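Local coordinates for glucosamine kinase (Streptacidiphilus jiangxiensis, PDB 6HWJ), which catalyses the magnesium- and ATP-dependent phosphorylation of D-glucosamine to D-glucosamine 6-phosphate and, to a lesser extent, also acts on glucose, at residues 255-260 with 274-279; 301-306 with 343-348; 404-409 with 425-430; 410-413 with 419-422. All coordinates share one frame; numbering follows the deposited sequence.

Contact 1 of 4, residues 255-260 with 274-279; sequences EELDEA and AWAPRI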
# COMPACT_ATOMS: atom_id res chain seq x y z
N GLU A 255 -9.39 13.92 17.04
CA GLU A 255 -8.76 13.09 18.06
C GLU A 255 -7.26 12.96 17.81
O GLU A 255 -6.46 13.06 18.74
CB GLU A 255 -9.41 11.71 18.09
CG GLU A 255 -10.82 11.73 18.68
CD GLU A 255 -11.44 10.35 18.79
OE1 GLU A 255 -10.79 9.38 18.35
OE2 GLU A 255 -12.57 10.25 19.31
N GLU A 256 -6.85 12.73 16.56
CA GLU A 256 -5.43 12.65 16.25
C GLU A 256 -4.74 13.98 16.54
O GLU A 256 -3.62 14.01 17.08
CB GLU A 256 -5.23 12.23 14.80
CG GLU A 256 -5.74 10.84 14.48
CD GLU A 256 -5.70 10.52 13.00
OE1 GLU A 256 -5.59 11.47 12.19
OE2 GLU A 256 -5.79 9.33 12.63
N LEU A 257 -5.38 15.09 16.18
CA LEU A 257 -4.84 16.40 16.50
C LEU A 257 -4.66 16.56 18.01
O LEU A 257 -3.60 16.99 18.48
CB LEU A 257 -5.77 17.49 15.94
CG LEU A 257 -5.40 18.93 16.25
CD1 LEU A 257 -4.01 19.27 15.74
CD2 LEU A 257 -6.43 19.86 15.64
N ASP A 258 -5.69 16.20 18.78
CA ASP A 258 -5.58 16.30 20.24
C ASP A 258 -4.41 15.46 20.76
O ASP A 258 -3.64 15.92 21.62
CB ASP A 258 -6.89 15.86 20.89
CG ASP A 258 -8.00 16.86 20.67
OD1 ASP A 258 -7.70 18.04 20.38
OD2 ASP A 258 -9.18 16.46 20.77
N GLU A 259 -4.24 14.24 20.24
CA GLU A 259 -3.14 13.41 20.69
C GLU A 259 -1.80 14.05 20.37
O GLU A 259 -0.89 14.08 21.21
CB GLU A 259 -3.23 12.02 20.08
CG GLU A 259 -2.24 11.03 20.67
CD GLU A 259 -2.32 9.65 20.02
OE1 GLU A 259 -3.38 9.33 19.45
OE2 GLU A 259 -1.32 8.91 20.08
N ALA A 260 -1.64 14.56 19.14
CA ALA A 260 -0.39 15.22 18.78
C ALA A 260 -0.12 16.43 19.66
O ALA A 260 1.00 16.62 20.13
CB ALA A 260 -0.42 15.64 17.31
N ALA A 274 -0.32 26.19 19.19
CA ALA A 274 -0.84 27.46 18.70
C ALA A 274 -1.57 27.31 17.38
O ALA A 274 -2.49 28.09 17.09
CB ALA A 274 0.30 28.47 18.56
N TRP A 275 -1.21 26.31 16.57
CA TRP A 275 -1.86 26.10 15.29
C TRP A 275 -3.14 25.29 15.40
O TRP A 275 -3.97 25.33 14.49
CB TRP A 275 -0.90 25.37 14.32
CG TRP A 275 0.28 26.17 13.89
CD1 TRP A 275 0.37 27.53 13.82
CD2 TRP A 275 1.55 25.66 13.45
NE1 TRP A 275 1.62 27.90 13.37
CE2 TRP A 275 2.36 26.76 13.14
CE3 TRP A 275 2.08 24.37 13.31
CZ2 TRP A 275 3.67 26.63 12.69
CZ3 TRP A 275 3.38 24.23 12.85
CH2 TRP A 275 4.16 25.36 12.55
N ALA A 276 -3.30 24.51 16.47
CA ALA A 276 -4.42 23.59 16.56
C ALA A 276 -5.78 24.26 16.36
O ALA A 276 -6.62 23.67 15.66
CB ALA A 276 -4.38 22.86 17.92
N PRO A 277 -6.05 25.44 16.91
CA PRO A 277 -7.36 26.07 16.65
C PRO A 277 -7.65 26.28 15.18
O PRO A 277 -8.77 26.01 14.73
CB PRO A 277 -7.26 27.41 17.40
CG PRO A 277 -6.24 27.18 18.47
CD PRO A 277 -5.23 26.23 17.85
N ARG A 278 -6.66 26.73 14.40
CA ARG A 278 -6.88 26.92 12.97
C ARG A 278 -7.05 25.58 12.25
O ARG A 278 -7.87 25.46 11.34
CB ARG A 278 -5.71 27.69 12.35
N ILE A 279 -6.27 24.56 12.64
CA ILE A 279 -6.44 23.25 12.02
C ILE A 279 -7.84 22.73 12.30
O ILE A 279 -8.55 22.28 11.39
CB ILE A 279 -5.36 22.27 12.53
CG1 ILE A 279 -3.98 22.76 12.11
CG2 ILE A 279 -5.64 20.88 12.00
CD1 ILE A 279 -2.83 22.00 12.76

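Contact 2 of 4, residues 301-306 with 343-348; sequences FHVGQI and TASLDH. With MG (magnesium ion), chain C.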
# COMPACT_ATOMS: atom_id res chain seq x y z
N PHE A 301 -0.45 6.11 0.03
CA PHE A 301 0.22 6.59 -1.18
C PHE A 301 1.25 7.63 -0.81
O PHE A 301 0.92 8.65 -0.20
CB PHE A 301 -0.83 7.14 -2.15
CG PHE A 301 -0.36 7.28 -3.57
CD1 PHE A 301 0.14 6.20 -4.27
CD2 PHE A 301 -0.47 8.49 -4.21
CE1 PHE A 301 0.55 6.34 -5.57
CE2 PHE A 301 -0.05 8.63 -5.53
CZ PHE A 301 0.46 7.54 -6.20
N HIS A 302 2.51 7.38 -1.18
CA HIS A 302 3.61 8.29 -0.90
C HIS A 302 4.79 7.84 -1.76
O HIS A 302 4.73 6.80 -2.42
CB HIS A 302 3.96 8.31 0.59
CG HIS A 302 4.32 6.98 1.15
ND1 HIS A 302 5.56 6.42 0.99
CD2 HIS A 302 3.60 6.09 1.89
CE1 HIS A 302 5.60 5.24 1.60
NE2 HIS A 302 4.42 5.02 2.15
N VAL A 303 5.87 8.64 -1.74
CA VAL A 303 6.95 8.39 -2.70
C VAL A 303 7.61 7.05 -2.44
O VAL A 303 8.23 6.48 -3.33
CB VAL A 303 8.02 9.51 -2.67
CG1 VAL A 303 7.39 10.84 -2.97
CG2 VAL A 303 8.76 9.51 -1.33
N GLY A 304 7.54 6.55 -1.20
CA GLY A 304 8.10 5.23 -0.90
C GLY A 304 7.39 4.09 -1.59
O GLY A 304 7.91 2.97 -1.57
N GLN A 305 6.20 4.33 -2.15
CA GLN A 305 5.45 3.30 -2.85
C GLN A 305 5.69 3.36 -4.35
O GLN A 305 5.02 2.64 -5.10
CB GLN A 305 3.95 3.44 -2.58
CG GLN A 305 3.55 3.64 -1.12
CD GLN A 305 3.76 2.40 -0.28
OE1 GLN A 305 4.68 1.60 -0.52
NE2 GLN A 305 2.89 2.22 0.73
N ILE A 306 6.59 4.22 -4.81
CA ILE A 306 6.86 4.38 -6.24
C ILE A 306 8.28 3.91 -6.52
O ILE A 306 9.25 4.51 -6.04
CB ILE A 306 6.68 5.84 -6.71
CG1 ILE A 306 5.31 6.39 -6.27
CG2 ILE A 306 6.83 5.91 -8.23
CD1 ILE A 306 4.11 5.75 -6.95
N THR A 343 1.50 14.61 -2.33
CA THR A 343 2.02 15.98 -2.25
C THR A 343 2.68 16.23 -0.90
O THR A 343 3.70 16.91 -0.82
CB THR A 343 0.92 17.02 -2.50
OG1 THR A 343 -0.13 16.86 -1.53
CG2 THR A 343 0.35 16.89 -3.90
N ALA A 344 2.09 15.71 0.19
CA ALA A 344 2.76 15.76 1.48
C ALA A 344 4.12 15.06 1.41
O ALA A 344 5.14 15.59 1.88
CB ALA A 344 1.90 15.10 2.55
N SER A 345 4.15 13.86 0.83
CA SER A 345 5.40 13.10 0.71
C SER A 345 6.47 13.90 -0.05
O SER A 345 7.64 13.91 0.34
CB SER A 345 5.12 11.77 0.01
OG SER A 345 6.23 10.91 0.10
N LEU A 346 6.08 14.57 -1.13
CA LEU A 346 7.03 15.38 -1.89
C LEU A 346 7.57 16.53 -1.05
O LEU A 346 8.77 16.82 -1.07
CB LEU A 346 6.38 15.92 -3.16
CG LEU A 346 6.06 14.85 -4.21
CD1 LEU A 346 5.22 15.41 -5.33
CD2 LEU A 346 7.33 14.24 -4.76
N ASP A 347 6.69 17.21 -0.32
CA ASP A 347 7.15 18.22 0.64
C ASP A 347 8.17 17.62 1.60
O ASP A 347 9.24 18.20 1.83
CB ASP A 347 5.93 18.77 1.39
CG ASP A 347 6.26 19.93 2.28
OD1 ASP A 347 7.19 19.82 3.09
OD2 ASP A 347 5.57 20.95 2.19
N HIS A 348 7.86 16.45 2.16
CA HIS A 348 8.74 15.83 3.15
C HIS A 348 10.10 15.44 2.57
O HIS A 348 11.12 15.51 3.27
CB HIS A 348 8.04 14.62 3.75
CG HIS A 348 6.73 14.95 4.39
ND1 HIS A 348 5.80 14.00 4.72
CD2 HIS A 348 6.19 16.14 4.74
CE1 HIS A 348 4.74 14.59 5.26
NE2 HIS A 348 4.96 15.89 5.29
MG MG C . 5.42 0.19 0.81
O HOH W 1 7.31 1.34 0.67
O HOH W 2 6.26 -0.77 -0.78
O HOH W 3 6.71 -1.26 1.79

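Contact 3 of 4, residues 404-409 with 425-430; sequences AQEVRE and DLSLTD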
# COMPACT_ATOMS: atom_id res chain seq x y z
N ALA A 404 -4.28 16.86 8.05
CA ALA A 404 -4.33 15.59 8.78
C ALA A 404 -3.11 14.73 8.47
O ALA A 404 -2.63 13.99 9.34
CB ALA A 404 -5.61 14.84 8.42
N GLN A 405 -2.60 14.80 7.24
CA GLN A 405 -1.38 14.07 6.90
C GLN A 405 -0.22 14.55 7.76
O GLN A 405 0.54 13.75 8.31
CB GLN A 405 -1.05 14.23 5.42
CG GLN A 405 -1.97 13.52 4.47
CD GLN A 405 -1.69 12.02 4.38
OE1 GLN A 405 -0.69 11.53 4.91
NE2 GLN A 405 -2.57 11.30 3.70
N GLU A 406 -0.06 15.88 7.87
CA GLU A 406 1.04 16.42 8.66
C GLU A 406 0.90 16.05 10.13
O GLU A 406 1.90 15.75 10.81
CB GLU A 406 1.11 17.95 8.48
CG GLU A 406 1.26 18.39 7.03
CD GLU A 406 2.55 17.89 6.38
OE1 GLU A 406 3.47 17.51 7.11
OE2 GLU A 406 2.64 17.86 5.13
N VAL A 407 -0.33 16.04 10.66
CA VAL A 407 -0.54 15.63 12.03
C VAL A 407 -0.13 14.18 12.24
O VAL A 407 0.39 13.81 13.30
CB VAL A 407 -2.01 15.86 12.44
CG1 VAL A 407 -2.28 15.30 13.82
CG2 VAL A 407 -2.35 17.35 12.36
N ARG A 408 -0.37 13.32 11.24
CA ARG A 408 0.07 11.93 11.34
C ARG A 408 1.59 11.84 11.48
O ARG A 408 2.09 10.90 12.10
CB ARG A 408 -0.38 11.13 10.11
CG ARG A 408 -1.87 10.83 10.03
CD ARG A 408 -2.37 10.03 11.21
NE ARG A 408 -1.52 8.88 11.53
CZ ARG A 408 -1.78 7.99 12.48
NH1 ARG A 408 -0.95 6.99 12.70
NH2 ARG A 408 -2.88 8.10 13.22
N GLU A 409 2.33 12.78 10.89
CA GLU A 409 3.78 12.74 10.98
C GLU A 409 4.25 13.03 12.39
O GLU A 409 5.22 12.42 12.86
CB GLU A 409 4.41 13.72 9.98
CG GLU A 409 4.03 13.46 8.55
CD GLU A 409 4.58 12.14 8.02
OE1 GLU A 409 5.53 11.58 8.60
OE2 GLU A 409 4.06 11.65 7.00
N ASP A 425 6.56 20.25 11.27
CA ASP A 425 6.74 21.62 11.73
C ASP A 425 7.08 22.54 10.56
O ASP A 425 6.46 23.60 10.38
CB ASP A 425 7.82 21.68 12.80
CG ASP A 425 8.04 23.09 13.33
OD1 ASP A 425 7.10 23.67 13.88
OD2 ASP A 425 9.18 23.61 13.18
N LEU A 426 8.05 22.15 9.74
CA LEU A 426 8.45 23.01 8.63
C LEU A 426 7.41 22.96 7.51
O LEU A 426 7.14 23.97 6.88
CB LEU A 426 9.83 22.59 8.12
CG LEU A 426 10.95 22.76 9.16
CD1 LEU A 426 12.28 22.23 8.64
CD2 LEU A 426 11.09 24.22 9.60
N SER A 427 6.81 21.79 7.28
CA SER A 427 5.75 21.69 6.27
C SER A 427 4.59 22.62 6.60
O SER A 427 4.16 23.42 5.76
CB SER A 427 5.25 20.25 6.17
OG SER A 427 6.30 19.36 5.92
N LEU A 428 4.08 22.54 7.84
CA LEU A 428 2.95 23.37 8.24
C LEU A 428 3.32 24.84 8.30
O LEU A 428 2.47 25.70 8.06
CB LEU A 428 2.38 22.93 9.59
CG LEU A 428 1.59 21.63 9.58
CD1 LEU A 428 1.34 21.15 11.01
CD2 LEU A 428 0.27 21.79 8.84
N THR A 429 4.57 25.14 8.66
CA THR A 429 5.04 26.52 8.64
C THR A 429 4.84 27.14 7.26
O THR A 429 4.41 28.29 7.16
CB THR A 429 6.51 26.60 9.06
OG1 THR A 429 6.63 26.21 10.44
CG2 THR A 429 7.03 28.03 8.90
N ASP A 430 5.13 26.39 6.20
CA ASP A 430 4.93 26.90 4.84
C ASP A 430 3.49 26.75 4.35
O ASP A 430 3.07 27.52 3.49
CB ASP A 430 5.89 26.19 3.86
CG ASP A 430 7.33 26.67 3.99
OD1 ASP A 430 7.58 27.67 4.72
OD2 ASP A 430 8.22 26.08 3.34

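Contact 4 of 4, residues 410-413 with 419-422; sequences YLYA and HWVY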
# COMPACT_ATOMS: atom_id res chain seq x y z
N TYR A 410 3.55 13.94 13.10
CA TYR A 410 3.84 14.15 14.51
C TYR A 410 3.67 12.87 15.31
O TYR A 410 4.48 12.55 16.20
CB TYR A 410 2.93 15.22 15.11
CG TYR A 410 3.18 16.64 14.69
CD1 TYR A 410 4.29 17.34 15.14
CD2 TYR A 410 2.25 17.32 13.90
CE1 TYR A 410 4.49 18.66 14.79
CE2 TYR A 410 2.44 18.64 13.56
CZ TYR A 410 3.55 19.31 14.00
OH TYR A 410 3.73 20.63 13.65
N LEU A 411 2.59 12.13 15.04
CA LEU A 411 2.32 10.92 15.79
C LEU A 411 3.36 9.85 15.47
O LEU A 411 3.83 9.15 16.38
CB LEU A 411 0.89 10.42 15.50
CG LEU A 411 -0.24 11.34 15.95
CD1 LEU A 411 -1.61 10.71 15.66
CD2 LEU A 411 -0.15 11.68 17.43
N TYR A 412 3.73 9.71 14.20
CA TYR A 412 4.83 8.81 13.86
C TYR A 412 6.08 9.17 14.65
O TYR A 412 6.73 8.31 15.25
CB TYR A 412 5.10 8.85 12.36
CG TYR A 412 6.36 8.09 12.00
CD1 TYR A 412 6.33 6.71 11.85
CD2 TYR A 412 7.57 8.75 11.83
CE1 TYR A 412 7.48 6.00 11.52
CE2 TYR A 412 8.71 8.05 11.53
CZ TYR A 412 8.66 6.68 11.37
OH TYR A 412 9.80 5.99 11.06
N ALA A 413 6.41 10.46 14.68
CA ALA A 413 7.62 10.91 15.36
C ALA A 413 7.61 10.52 16.83
O ALA A 413 8.56 9.90 17.32
CB ALA A 413 7.79 12.43 15.19
N HIS A 419 12.84 12.91 16.63
CA HIS A 419 13.33 14.13 15.99
C HIS A 419 12.57 14.44 14.71
O HIS A 419 12.65 15.57 14.21
CB HIS A 419 14.82 14.03 15.70
CG HIS A 419 15.16 13.28 14.46
ND1 HIS A 419 15.52 11.95 14.47
CD2 HIS A 419 15.18 13.67 13.17
CE1 HIS A 419 15.75 11.56 13.24
NE2 HIS A 419 15.55 12.58 12.43
N TRP A 420 11.80 13.49 14.19
CA TRP A 420 11.06 13.66 12.94
C TRP A 420 10.02 14.77 13.02
O TRP A 420 9.49 15.15 11.98
CB TRP A 420 10.41 12.31 12.58
CG TRP A 420 9.68 12.27 11.30
CD1 TRP A 420 8.32 12.27 11.13
CD2 TRP A 420 10.25 12.19 9.98
NE1 TRP A 420 8.01 12.23 9.78
CE2 TRP A 420 9.17 12.17 9.06
CE3 TRP A 420 11.56 12.13 9.49
CZ2 TRP A 420 9.37 12.09 7.68
CZ3 TRP A 420 11.76 12.07 8.10
CH2 TRP A 420 10.66 12.05 7.22
N VAL A 421 9.74 15.31 14.22
CA VAL A 421 8.80 16.40 14.34
C VAL A 421 9.16 17.59 13.46
O VAL A 421 8.30 18.43 13.19
CB VAL A 421 8.64 16.87 15.81
CG1 VAL A 421 8.05 15.76 16.67
CG2 VAL A 421 9.98 17.35 16.38
N TYR A 422 10.43 17.71 13.02
CA TYR A 422 10.81 18.86 12.21
C TYR A 422 10.09 18.86 10.86
O TYR A 422 9.86 19.93 10.29
CB TYR A 422 12.32 18.94 11.97
CG TYR A 422 12.84 17.97 10.94
CD1 TYR A 422 13.21 16.67 11.30
CD2 TYR A 422 12.98 18.36 9.61
CE1 TYR A 422 13.70 15.79 10.35
CE2 TYR A 422 13.46 17.50 8.67
CZ TYR A 422 13.83 16.21 9.04
OH TYR A 422 14.31 15.35 8.08

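Contact 1 of 4, residues 255-260 with 274-279
Leu257 lays its two methyl groups over one turn of the facing helix, between Ala276 and Ile279. CD2 does most of the touching: it meets CG2 of Ile279 at 3.9 Å and lies 3.8 Å from the backbone O of Ala276, while the other branch, CD1, faces the CB of Ala276 at 4.2 Å. The Leu257 side chain leaves its helix with CG anti to the backbone N (chi1 177°), which carries the fork straight across the gap. Ile279 answers with its short branch, CG2, and the two side chains cross at a slant. No hydrogen bond spans the pair; the contact is purely van der Waals, and small, burying 133 Å² in all. It sits where helix 266-284 is kinked: Pro277 has no N-H to give to the preceding turn, and the regular bonding resumes with Ile279 N to Trp275 O at 3.1 Å. The two segments belong to consecutive helices, 243-263 and 266-284, joined by a tight turn into an alpha-hairpin. Leu257 also touches Tyr283 one turn further along. Helix 398-416 packs against both arms, Leu411 on Glu256, Glu259 and Ala260 and Tyr410 on Trp275, while helix 422-431 lies against the Trp275 indole.

Contact 2 of 4, residues 301-306 with 343-348
The magnesium-binding loop of the active site, which follows Asp300 of the glucosamine site, is pinned here to the middle of helix 335-356. Ser345 makes the link: its OG accepts the backbone N-H of Val303 at 2.9 Å in a nearly straight bond (174°). With chi1 at -169°, OG swings away from its own backbone N and out toward the loop. The same oxygen is hemmed in by carbon, with Val303 CG2 at 3.2 Å and His302 CB at 3.5 Å. Beside it, Val303 CG1 packs on Leu346 CD2 at 3.8 Å, adding an apolar patch to the single polar tie. Val303 opens a short 3-10 turn, closed by Gln305 N to His302 O, and this turn delivers Gln305 to the metal. The bent Gln305 chain runs its CG over one face of the His302 imidazole, and OE1 binds magnesium at 2.1 Å; NE2 is held by the backbone O of Asp300, which helps fix the amide's rotation. Three waters and Asp317 also ligate the ion, and one of those waters donates to Gly304 O. Such a loop, with a metal-binding amide a few residues beyond a substrate-binding aspartate, resembles the catalytic loop of aminoglycoside phosphotransferase-like kinases.

Contact 3 of 4, residues 404-409 with 425-430
Apolar packing comes first: the aliphatic part of Glu406 runs alongside Leu428, the two side chains sliding past each other in opposite directions. CB of Glu406 lies 3.9 Å from Leu428 CG, and Glu406 CG is 4.0 Å from the methyl CD2 of Leu428. A bend at chi2 (-62°) then turns the carboxylate off this hydrocarbon surface and over Ser427, where OE1 of Glu406 approaches Ser427 CB at 3.4 Å. That approach is van der Waals contact, and no hydrogen bond joins the two segments.

The polar ends find other partners. Glu406 OE2 forms a salt bridge with Arg402, one turn back on its own helix, and OE1 takes a hydrogen bond from His348 NE2, so both carboxylate oxygens are engaged in a buried setting; the arginine would be expected to favour the ionised form. In the conformer given here, Ser427 OG lies within hydrogen-bonding distance of Val423 O and Asp347 OD1; as a second conformer exists, this is tentative. Residues 405-409 belong to the motif inferred to determine substrate specificity, carried on helix 398-416 and backed by the short helix 422-431. Glu409, which binds glucosamine, follows Glu406 by three residues and touches Pro424 of the second helix.

Within helix 422-431, the Thr429 hydroxyl donates to Asp425 O at 2.6 Å, while Thr429 N reaches the same oxygen at 3.0 Å from the other face of the carbonyl plane.

Contact 4 of 4, residues 410-413 with 419-422
Tyr412 turns the edge of its ring to the face of the Trp420 indole in a T-shaped stack. The centroids of the phenol and the five-membered ring are 5.3 Å apart, the planes stand at 81°, and the nearest atoms are Tyr412 CD2 and Trp420 CD1 at 3.7 Å. In both side chains CG lies opposite the backbone N, a torsion that carries each ring out from its backbone toward the other. Next to them Ala413 fills the angle between helix and loop: its CB meets Trp420 CB at 3.7 Å, near the indole plane, and also touches Val421 N at 3.6 Å and Val421 CG1 at 3.7 Å. A more distant member is Tyr410, whose CE1 lies 4.1 Å from Val421 O.

The contact folds the last turns of helix 398-416 and the 3-10 turn before helix 422-431 back on each other, a tight connection between two successive helices that lies largely within the inferred substrate specificity motif. The link to the site is Trp420: NE1 donates to OE1 of Glu409, a glucosamine-binding residue, and the indole, braced by Tyr412 and Ala413, probably helps to position that carboxylate. A buffer molecule, probably from crystallisation, lies beside the same indole.

Further out, Tyr412 meets the His416 ring, and Tyr410 packs against Pro424 and Leu428 of helix 422-431.

All four contacts are mainly buried, but the centre of contact 2 is about 12 Å from the centre of the chain, that of contact 1 about 27 Å. Contacts 3 and 4 share helix 398-416, with 4 nested inside the loop that 3 closes. The chemistry differs with place: contact 1 is aliphatic, contact 4 largely aromatic with an exposed tyrosine at its margin, contact 3 pairs hydrocarbon with a buried carboxylate, and contact 2 alone has a hydrogen bond between its segments, next to a metal. Helix 266-284 of contact 1 meets both later contacts, while His348 of contact 2 packs on Glu409 of contact 3.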